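Long-range contact in uncharacterized protein (Parabacteroides merdae, PDB 4R7F), which is of unknown function, but carries three immunoglobulin-like beta-sandwich domains and begins with a region resembling the first domain of type 9 secretion system plug proteins: residues Pro247-Arg259 and Tyr290-Leu302. Numbering follows the deposited sequence.
Sequences PYYNVELMTDYRR and YYIVHFTLACDPL
His294 NE2 donates to Asn250 OD1 at 2.7 Å with an N-H...O angle of 173°. The oxygen accepts the N-H on a lone pair, and since amide and ring are nearly coplanar the bond runs in both planes. In Asn250, chi1 -80° puts CG beside the backbone N, and the amide turn then sets OD1 toward the ring; this bond, with a weak one from ND2 to Tyr248 O, restrains the amide's rotation. The backbones form a parallel ladder: Ile292 N to Tyr249 O, Val251 N to Ile292 O, His294 N to Val251 O, and the longest, Leu253 N to His294 O at 3.2 Å. Beyond Glu252 the register slips by one residue. Water donates there to both Leu253 O and His294 O and accepts from Thr296 OG1, before pairing resumes through Asp256 N to Thr296 O and Ala298 N to Asp256 O. The Asp256 carboxylate turns elsewhere, its OD1 to His238 and OD2 to Tyr346 and Tyr348. This parallel pair sits inside an otherwise antiparallel five-strand sheet, flanked by strands 239-245 and 332-340, consistent with one of the two sheets of an immunoglobulin-like sandwich. On the face carrying Val251 and Val293, Leu253 CD1 sits over the Phe295 ring, 3.7 Å from its centroid, and Leu253 CG meets Val293 CG1 at 3.8 Å; Met227, from strand 225-228 of a separate antiparallel sheet, touches Leu253, Val293 and Phe295, as a facing layer would. Toward the start of both strands, Tyr249 CB rests centrally above the Tyr291 ring, 3.5 Å from the centroid and 9° off the normal, whereas Val251 CG2 approaches that ring at its edge. On the Asn250 and His294 face, the Tyr248 ring has Pro247 CG over its centre and Ile292 CD1 on the opposite face, offset toward the rim.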
ATOM      1  N   PRO A 247     -14.721 -29.641  26.433  1.00 36.52           N
ATOM      2  CA  PRO A 247     -13.409 -29.949  25.856  1.00 36.41           C
ATOM      3  C   PRO A 247     -12.612 -28.779  25.302  1.00 42.26           C
ATOM      4  O   PRO A 247     -11.584 -29.009  24.663  1.00 42.31           O
ATOM      5  CB  PRO A 247     -13.764 -30.891  24.707  1.00 37.79           C
ATOM      6  CG  PRO A 247     -15.104 -30.420  24.255  1.00 36.65           C
ATOM      7  CD  PRO A 247     -15.787 -29.747  25.418  1.00 38.66           C
ATOM      8  N   TYR A 248     -13.054 -27.548  25.565  1.00 39.91           N
ATOM      9  CA  TYR A 248     -12.522 -26.366  24.851  1.00 34.44           C
ATOM     10  C   TYR A 248     -11.921 -25.322  25.759  1.00 35.88           C
ATOM     11  O   TYR A 248     -12.411 -25.051  26.876  1.00 32.03           O
ATOM     12  CB  TYR A 248     -13.638 -25.633  24.097  1.00 32.17           C
ATOM     13  CG  TYR A 248     -14.374 -26.391  22.992  1.00 32.01           C
ATOM     14  CD1 TYR A 248     -13.712 -26.848  21.848  1.00 40.62           C
ATOM     15  CD2 TYR A 248     -15.750 -26.584  23.070  1.00 30.84           C
ATOM     16  CE1 TYR A 248     -14.408 -27.500  20.823  1.00 42.67           C
ATOM     17  CE2 TYR A 248     -16.446 -27.234  22.056  1.00 39.94           C
ATOM     18  CZ  TYR A 248     -15.780 -27.696  20.940  1.00 41.24           C
ATOM     19  OH  TYR A 248     -16.507 -28.346  19.965  1.00 42.21           O
ATOM     20  N   TYR A 249     -10.873 -24.691  25.263  1.00 35.07           N
ATOM     21  CA  TYR A 249     -10.457 -23.408  25.839  1.00 40.43           C
ATOM     22  C   TYR A 249     -11.420 -22.328  25.383  1.00 32.83           C
ATOM     23  O   TYR A 249     -11.937 -22.389  24.280  1.00 38.40           O
ATOM     24  CB  TYR A 249      -9.043 -23.032  25.406  1.00 37.77           C
ATOM     25  CG  TYR A 249      -8.016 -23.844  26.110  1.00 37.60           C
ATOM     26  CD1 TYR A 249      -7.559 -23.470  27.366  1.00 46.53           C
ATOM     27  CD2 TYR A 249      -7.504 -25.000  25.534  1.00 43.12           C
ATOM     28  CE1 TYR A 249      -6.615 -24.220  28.027  1.00 44.11           C
ATOM     29  CE2 TYR A 249      -6.549 -25.754  26.191  1.00 42.55           C
ATOM     30  CZ  TYR A 249      -6.115 -25.365  27.440  1.00 45.00           C
ATOM     31  OH  TYR A 249      -5.155 -26.115  28.105  1.00 58.28           O
ATOM     32  N   ASN A 250     -11.656 -21.362  26.254  1.00 35.32           N
ATOM     33  CA  ASN A 250     -12.592 -20.281  26.026  1.00 38.00           C
ATOM     34  C   ASN A 250     -11.849 -18.972  26.152  1.00 40.72           C
ATOM     35  O   ASN A 250     -11.229 -18.682  27.181  1.00 35.95           O
ATOM     36  CB  ASN A 250     -13.730 -20.296  27.059  1.00 35.84           C
ATOM     37  CG  ASN A 250     -14.813 -21.323  26.731  1.00 36.36           C
ATOM     38  OD1 ASN A 250     -15.900 -20.964  26.312  1.00 39.93           O
ATOM     39  ND2 ASN A 250     -14.514 -22.608  26.926  1.00 43.53           N
ATOM     40  N   VAL A 251     -11.923 -18.183  25.100  1.00 31.44           N
ATOM     41  CA  VAL A 251     -11.351 -16.859  25.097  1.00 34.30           C
ATOM     42  C   VAL A 251     -12.383 -15.771  25.349  1.00 35.63           C
ATOM     43  O   VAL A 251     -13.217 -15.508  24.487  1.00 37.58           O
ATOM     44  CB  VAL A 251     -10.701 -16.565  23.764  1.00 29.31           C
ATOM     45  CG1 VAL A 251      -9.976 -15.221  23.845  1.00 39.23           C
ATOM     46  CG2 VAL A 251      -9.772 -17.712  23.377  1.00 32.76           C
ATOM     47  N   GLU A 252     -12.308 -15.124  26.514  1.00 38.20           N
ATOM     48  CA  GLU A 252     -13.165 -13.985  26.804  1.00 39.50           C
ATOM     49  C   GLU A 252     -12.476 -12.740  26.260  1.00 40.66           C
ATOM     50  O   GLU A 252     -11.422 -12.343  26.748  1.00 34.95           O
ATOM     51  CB  GLU A 252     -13.440 -13.857  28.310  1.00 42.08           C
ATOM     52  CG  GLU A 252     -14.688 -13.031  28.650  1.00 64.90           C
ATOM     53  CD  GLU A 252     -14.573 -12.259  29.975  1.00 75.37           C
ATOM     54  OE1 GLU A 252     -13.627 -12.540  30.733  1.00 67.37           O
ATOM     55  OE2 GLU A 252     -15.418 -11.370  30.265  1.00 63.32           O
ATOM     56  N   LEU A 253     -13.055 -12.143  25.224  1.00 40.12           N
ATOM     57  CA  LEU A 253     -12.524 -10.929  24.683  1.00 32.54           C
ATOM     58  C   LEU A 253     -12.963  -9.797  25.593  1.00 30.68           C
ATOM     59  O   LEU A 253     -14.020  -9.852  26.227  1.00 31.31           O
ATOM     60  CB  LEU A 253     -13.052 -10.654  23.272  1.00 32.24           C
ATOM     61  CG  LEU A 253     -12.711 -11.604  22.141  1.00 36.32           C
ATOM     62  CD1 LEU A 253     -13.343 -11.177  20.810  1.00 41.35           C
ATOM     63  CD2 LEU A 253     -11.236 -11.642  21.991  1.00 29.27           C
HETATM   64  N   MSE A 254     -12.128  -8.771  25.636  1.00 30.00           N
HETATM   65  CA  MSE A 254     -12.448  -7.528  26.300  1.00 32.94           C
HETATM   66  C   MSE A 254     -13.684  -6.967  25.672  1.00 33.45           C
HETATM   67  O   MSE A 254     -14.014  -7.261  24.515  1.00 30.72           O
HETATM   68  CB  MSE A 254     -11.303  -6.546  26.110  1.00 34.50           C
HETATM   69  CG  MSE A 254     -10.084  -6.936  26.966  1.00 35.76           C
HETATM   70 SE   MSE A 254      -8.658  -5.629  26.604  0.75 39.28          SE
HETATM   71  CE  MSE A 254      -7.400  -6.380  27.930  1.00 57.63           C
ATOM     72  N   THR A 255     -14.389  -6.172  26.458  1.00 31.60           N
ATOM     73  CA  THR A 255     -15.671  -5.637  26.071  1.00 35.11           C
ATOM     74  C   THR A 255     -15.496  -4.575  24.994  1.00 35.37           C
ATOM     75  O   THR A 255     -14.586  -3.751  25.059  1.00 30.26           O
ATOM     76  CB  THR A 255     -16.413  -5.094  27.298  1.00 33.48           C
ATOM     77  OG1 THR A 255     -16.662  -6.193  28.171  1.00 41.61           O
ATOM     78  CG2 THR A 255     -17.756  -4.463  26.924  1.00 36.93           C
ATOM     79  N   ASP A 256     -16.354  -4.648  23.986  1.00 30.84           N
ATOM     80  CA  ASP A 256     -16.353  -3.670  22.912  1.00 33.27           C
ATOM     81  C   ASP A 256     -17.457  -2.655  23.154  1.00 30.69           C
ATOM     82  O   ASP A 256     -18.472  -3.011  23.734  1.00 32.04           O
ATOM     83  CB  ASP A 256     -16.563  -4.364  21.559  1.00 29.32           C
ATOM     84  CG  ASP A 256     -15.396  -5.265  21.165  1.00 34.66           C
ATOM     85  OD1 ASP A 256     -14.253  -4.842  21.406  1.00 39.47           O
ATOM     86  OD2 ASP A 256     -15.616  -6.359  20.563  1.00 36.25           O
ATOM     87  N   TYR A 257     -17.254  -1.421  22.670  1.00 29.65           N
ATOM     88  CA  TYR A 257     -18.203  -0.333  22.835  1.00 32.51           C
ATOM     89  C   TYR A 257     -18.403   0.324  21.474  1.00 36.77           C
ATOM     90  O   TYR A 257     -17.563   0.183  20.602  1.00 32.24           O
ATOM     91  CB  TYR A 257     -17.697   0.694  23.887  1.00 34.94           C
ATOM     92  CG  TYR A 257     -17.424   0.092  25.281  1.00 30.99           C
ATOM     93  CD1 TYR A 257     -16.184  -0.460  25.593  1.00 36.84           C
ATOM     94  CD2 TYR A 257     -18.413   0.060  26.252  1.00 37.01           C
ATOM     95  CE1 TYR A 257     -15.941  -1.037  26.828  1.00 37.50           C
ATOM     96  CE2 TYR A 257     -18.187  -0.496  27.494  1.00 36.93           C
ATOM     97  CZ  TYR A 257     -16.947  -1.045  27.772  1.00 40.30           C
ATOM     98  OH  TYR A 257     -16.715  -1.637  28.975  1.00 41.82           O
ATOM     99  N   ARG A 258     -19.528   1.017  21.297  1.00 36.81           N
ATOM    100  CA  ARG A 258     -19.750   1.849  20.111  1.00 39.19           C
ATOM    101  C   ARG A 258     -18.599   2.831  19.948  1.00 37.02           C
ATOM    102  O   ARG A 258     -18.082   3.341  20.917  1.00 35.93           O
ATOM    103  CB  ARG A 258     -21.096   2.567  20.173  1.00 34.81           C
ATOM    104  CG  ARG A 258     -22.247   1.567  20.061  1.00 45.84           C
ATOM    105  CD  ARG A 258     -23.650   2.159  20.105  1.00 44.62           C
ATOM    106  NE  ARG A 258     -23.937   3.028  18.965  1.00 60.46           N
ATOM    107  CZ  ARG A 258     -25.133   3.548  18.667  1.00 56.12           C
ATOM    108  NH1 ARG A 258     -26.193   3.288  19.422  1.00 51.99           N
ATOM    109  NH2 ARG A 258     -25.279   4.321  17.588  1.00 41.19           N
ATOM    110  N   ARG A 259     -18.168   3.026  18.704  1.00 38.12           N
ATOM    111  CA  ARG A 259     -17.053   3.914  18.386  1.00 33.76           C
ATOM    112  C   ARG A 259     -17.498   5.074  17.494  1.00 32.66           C
ATOM    113  O   ARG A 259     -16.674   5.800  16.978  1.00 35.75           O
ATOM    114  CB  ARG A 259     -15.936   3.128  17.674  1.00 34.45           C
ATOM    115  CG  ARG A 259     -15.230   2.137  18.572  1.00 35.26           C
ATOM    116  CD  ARG A 259     -13.973   1.557  17.955  1.00 32.52           C
ATOM    117  NE  ARG A 259     -14.304   0.822  16.736  1.00 36.44           N
ATOM    118  CZ  ARG A 259     -13.440   0.479  15.790  1.00 26.63           C
ATOM    119  NH1 ARG A 259     -12.174   0.784  15.914  1.00 27.90           N
ATOM    120  NH2 ARG A 259     -13.849  -0.178  14.711  1.00 32.62           N
ATOM    121  N   TYR A 290      -8.587 -24.840  18.156  1.00 37.58           N
ATOM    122  CA  TYR A 290      -9.874 -24.174  17.988  1.00 32.05           C
ATOM    123  C   TYR A 290     -10.369 -23.925  19.390  1.00 30.34           C
ATOM    124  O   TYR A 290     -10.518 -24.869  20.164  1.00 37.06           O
ATOM    125  CB  TYR A 290     -10.921 -25.045  17.213  1.00 34.47           C
ATOM    126  CG  TYR A 290     -10.843 -24.942  15.679  1.00 30.40           C
ATOM    127  CD1 TYR A 290      -9.997 -25.762  14.934  1.00 32.14           C
ATOM    128  CD2 TYR A 290     -11.578 -24.009  14.995  1.00 30.84           C
ATOM    129  CE1 TYR A 290      -9.904 -25.657  13.557  1.00 31.13           C
ATOM    130  CE2 TYR A 290     -11.490 -23.887  13.612  1.00 34.92           C
ATOM    131  CZ  TYR A 290     -10.661 -24.701  12.896  1.00 33.04           C
ATOM    132  OH  TYR A 290     -10.604 -24.555  11.533  1.00 34.91           O
ATOM    133  N   TYR A 291     -10.639 -22.656  19.700  1.00 32.75           N
ATOM    134  CA  TYR A 291     -11.129 -22.236  21.001  1.00 32.68           C
ATOM    135  C   TYR A 291     -12.496 -21.591  20.787  1.00 33.84           C
ATOM    136  O   TYR A 291     -12.805 -21.140  19.690  1.00 37.02           O
ATOM    137  CB  TYR A 291     -10.170 -21.229  21.655  1.00 35.31           C
ATOM    138  CG  TYR A 291      -8.760 -21.734  22.010  1.00 39.81           C
ATOM    139  CD1 TYR A 291      -8.379 -23.077  21.857  1.00 39.65           C
ATOM    140  CD2 TYR A 291      -7.805 -20.855  22.513  1.00 36.51           C
ATOM    141  CE1 TYR A 291      -7.092 -23.508  22.187  1.00 39.44           C
ATOM    142  CE2 TYR A 291      -6.529 -21.287  22.855  1.00 40.66           C
ATOM    143  CZ  TYR A 291      -6.174 -22.613  22.697  1.00 41.47           C
ATOM    144  OH  TYR A 291      -4.897 -23.027  23.026  1.00 44.31           O
ATOM    145  N   ILE A 292     -13.323 -21.563  21.824  1.00 34.13           N
ATOM    146  CA  ILE A 292     -14.565 -20.812  21.773  1.00 34.94           C
ATOM    147  C   ILE A 292     -14.228 -19.371  22.068  1.00 39.79           C
ATOM    148  O   ILE A 292     -13.768 -19.064  23.165  1.00 31.95           O
ATOM    149  CB  ILE A 292     -15.573 -21.235  22.843  1.00 41.11           C
ATOM    150  CG1 ILE A 292     -15.917 -22.711  22.733  1.00 37.21           C
ATOM    151  CG2 ILE A 292     -16.849 -20.416  22.717  1.00 34.57           C
ATOM    152  CD1 ILE A 292     -16.612 -23.045  21.450  1.00 43.82           C
ATOM    153  N   VAL A 293     -14.456 -18.478  21.110  1.00 28.40           N
ATOM    154  CA  VAL A 293     -14.205 -17.063  21.376  1.00 27.45           C
ATOM    155  C   VAL A 293     -15.495 -16.313  21.668  1.00 26.03           C
ATOM    156  O   VAL A 293     -16.453 -16.450  20.939  1.00 28.63           O
ATOM    157  CB  VAL A 293     -13.450 -16.429  20.229  1.00 28.40           C
ATOM    158  CG1 VAL A 293     -13.124 -14.984  20.538  1.00 29.23           C
ATOM    159  CG2 VAL A 293     -12.200 -17.256  19.948  1.00 27.52           C
ATOM    160  N   HIS A 294     -15.485 -15.510  22.741  1.00 30.05           N
ATOM    161  CA  HIS A 294     -16.651 -14.811  23.218  1.00 31.09           C
ATOM    162  C   HIS A 294     -16.537 -13.336  22.941  1.00 31.32           C
ATOM    163  O   HIS A 294     -15.631 -12.667  23.463  1.00 29.73           O
ATOM    164  CB  HIS A 294     -16.847 -14.982  24.726  1.00 29.69           C
ATOM    165  CG  HIS A 294     -17.017 -16.395  25.153  1.00 28.37           C
ATOM    166  ND1 HIS A 294     -18.251 -16.967  25.370  1.00 32.72           N
ATOM    167  CD2 HIS A 294     -16.106 -17.363  25.395  1.00 31.98           C
ATOM    168  CE1 HIS A 294     -18.093 -18.227  25.719  1.00 27.92           C
ATOM    169  NE2 HIS A 294     -16.803 -18.497  25.722  1.00 32.74           N
ATOM    170  N   PHE A 295     -17.490 -12.837  22.152  1.00 28.57           N
ATOM    171  CA  PHE A 295     -17.542 -11.418  21.780  1.00 29.77           C
ATOM    172  C   PHE A 295     -18.628 -10.746  22.576  1.00 30.21           C
ATOM    173  O   PHE A 295     -19.702 -11.325  22.744  1.00 32.96           O
ATOM    174  CB  PHE A 295     -17.902 -11.244  20.310  1.00 33.12           C
ATOM    175  CG  PHE A 295     -16.863 -11.756  19.351  1.00 31.63           C
ATOM    176  CD1 PHE A 295     -16.763 -13.102  19.077  1.00 25.81           C
ATOM    177  CD2 PHE A 295     -16.045 -10.883  18.679  1.00 32.43           C
ATOM    178  CE1 PHE A 295     -15.845 -13.556  18.168  1.00 26.61           C
ATOM    179  CE2 PHE A 295     -15.112 -11.339  17.780  1.00 27.48           C
ATOM    180  CZ  PHE A 295     -15.016 -12.675  17.519  1.00 28.12           C
ATOM    181  N   THR A 296     -18.363  -9.514  22.995  1.00 26.71           N
ATOM    182  CA  THR A 296     -19.294  -8.735  23.778  1.00 30.56           C
ATOM    183  C   THR A 296     -19.313  -7.317  23.276  1.00 27.78           C
ATOM    184  O   THR A 296     -18.253  -6.693  23.216  1.00 33.93           O
ATOM    185  CB  THR A 296     -18.879  -8.726  25.269  1.00 34.53           C
ATOM    186  OG1 THR A 296     -18.918 -10.064  25.776  1.00 39.05           O
ATOM    187  CG2 THR A 296     -19.834  -7.920  26.063  1.00 37.59           C
ATOM    188  N   LEU A 297     -20.498  -6.810  22.909  1.00 28.19           N
ATOM    189  CA  LEU A 297     -20.674  -5.398  22.560  1.00 27.08           C
ATOM    190  C   LEU A 297     -21.661  -4.753  23.514  1.00 29.96           C
ATOM    191  O   LEU A 297     -22.840  -5.031  23.451  1.00 32.24           O
ATOM    192  CB  LEU A 297     -21.140  -5.234  21.109  1.00 29.21           C
ATOM    193  CG  LEU A 297     -21.539  -3.811  20.664  1.00 36.31           C
ATOM    194  CD1 LEU A 297     -20.350  -2.859  20.725  1.00 33.63           C
ATOM    195  CD2 LEU A 297     -22.143  -3.814  19.275  1.00 29.07           C
ATOM    196  N   ALA A 298     -21.165  -3.892  24.404  1.00 31.91           N
ATOM    197  CA  ALA A 298     -21.996  -3.267  25.446  1.00 33.07           C
ATOM    198  C   ALA A 298     -22.627  -1.975  24.956  1.00 31.64           C
ATOM    199  O   ALA A 298     -21.966  -0.993  24.819  1.00 30.08           O
ATOM    200  CB  ALA A 298     -21.185  -2.990  26.704  1.00 26.54           C
ATOM    201  N   CYS A 299     -23.920  -2.005  24.680  1.00 34.81           N
ATOM    202  CA  CYS A 299     -24.665  -0.830  24.331  1.00 33.21           C
ATOM    203  C   CYS A 299     -26.077  -1.242  24.474  1.00 37.25           C
ATOM    204  O   CYS A 299     -26.364  -2.450  24.662  1.00 35.90           O
ATOM    205  CB  CYS A 299     -24.362  -0.349  22.915  1.00 31.95           C
ATOM    206  SG  CYS A 299     -24.629  -1.560  21.625  1.00 36.73           S
ATOM    207  N   ASP A 300     -26.951  -0.246  24.444  1.00 30.78           N
ATOM    208  CA  ASP A 300     -28.393  -0.478  24.439  1.00 32.57           C
ATOM    209  C   ASP A 300     -28.713  -1.102  23.117  1.00 37.55           C
ATOM    210  O   ASP A 300     -27.971  -0.857  22.164  1.00 34.43           O
ATOM    211  CB  ASP A 300     -29.122   0.856  24.518  1.00 37.94           C
ATOM    212  CG  ASP A 300     -29.162   1.421  25.939  1.00 40.58           C
ATOM    213  OD1 ASP A 300     -28.786   0.719  26.929  1.00 46.74           O
ATOM    214  OD2 ASP A 300     -29.628   2.560  26.056  1.00 41.87           O
ATOM    215  N   PRO A 301     -29.800  -1.897  23.033  1.00 28.77           N
ATOM    216  CA  PRO A 301     -30.041  -2.493  21.733  1.00 32.17           C
ATOM    217  C   PRO A 301     -30.473  -1.433  20.716  1.00 35.95           C
ATOM    218  O   PRO A 301     -31.241  -0.518  21.036  1.00 36.05           O
ATOM    219  CB  PRO A 301     -31.162  -3.491  22.004  1.00 31.64           C
ATOM    220  CG  PRO A 301     -31.968  -2.828  23.081  1.00 31.35           C
ATOM    221  CD  PRO A 301     -30.914  -2.157  23.966  1.00 30.16           C
ATOM    222  N   LEU A 302     -29.972  -1.577  19.497  1.00 33.41           N
ATOM    223  CA  LEU A 302     -30.316  -0.699  18.423  1.00 32.29           C
ATOM    224  C   LEU A 302     -31.641  -1.120  17.817  1.00 35.46           C
ATOM    225  O   LEU A 302     -31.815  -2.276  17.431  1.00 37.22           O
ATOM    226  CB  LEU A 302     -29.234  -0.686  17.341  1.00 36.53           C
ATOM    227  CG  LEU A 302     -27.952   0.084  17.636  1.00 35.58           C
ATOM    228  CD1 LEU A 302     -27.194  -0.592  18.753  1.00 45.96           C
ATOM    229  CD2 LEU A 302     -27.069   0.087  16.391  1.00 43.67           C
TER
HETATM  230  O   HOH W   1     -10.114 -25.861  22.851  1.00 35.32           O
HETATM  231  O   HOH W   2     -16.303 -10.977  25.427  1.00 36.09           O
HETATM  232  O   HOH W   3     -15.759  -8.477  22.548  1.00 33.54           O
HETATM  233  O   HOH W   4     -21.262   1.228  23.603  1.00 36.22           O
HETATM  234  O   HOH W   5     -26.975   1.639  21.615  1.00 39.40           O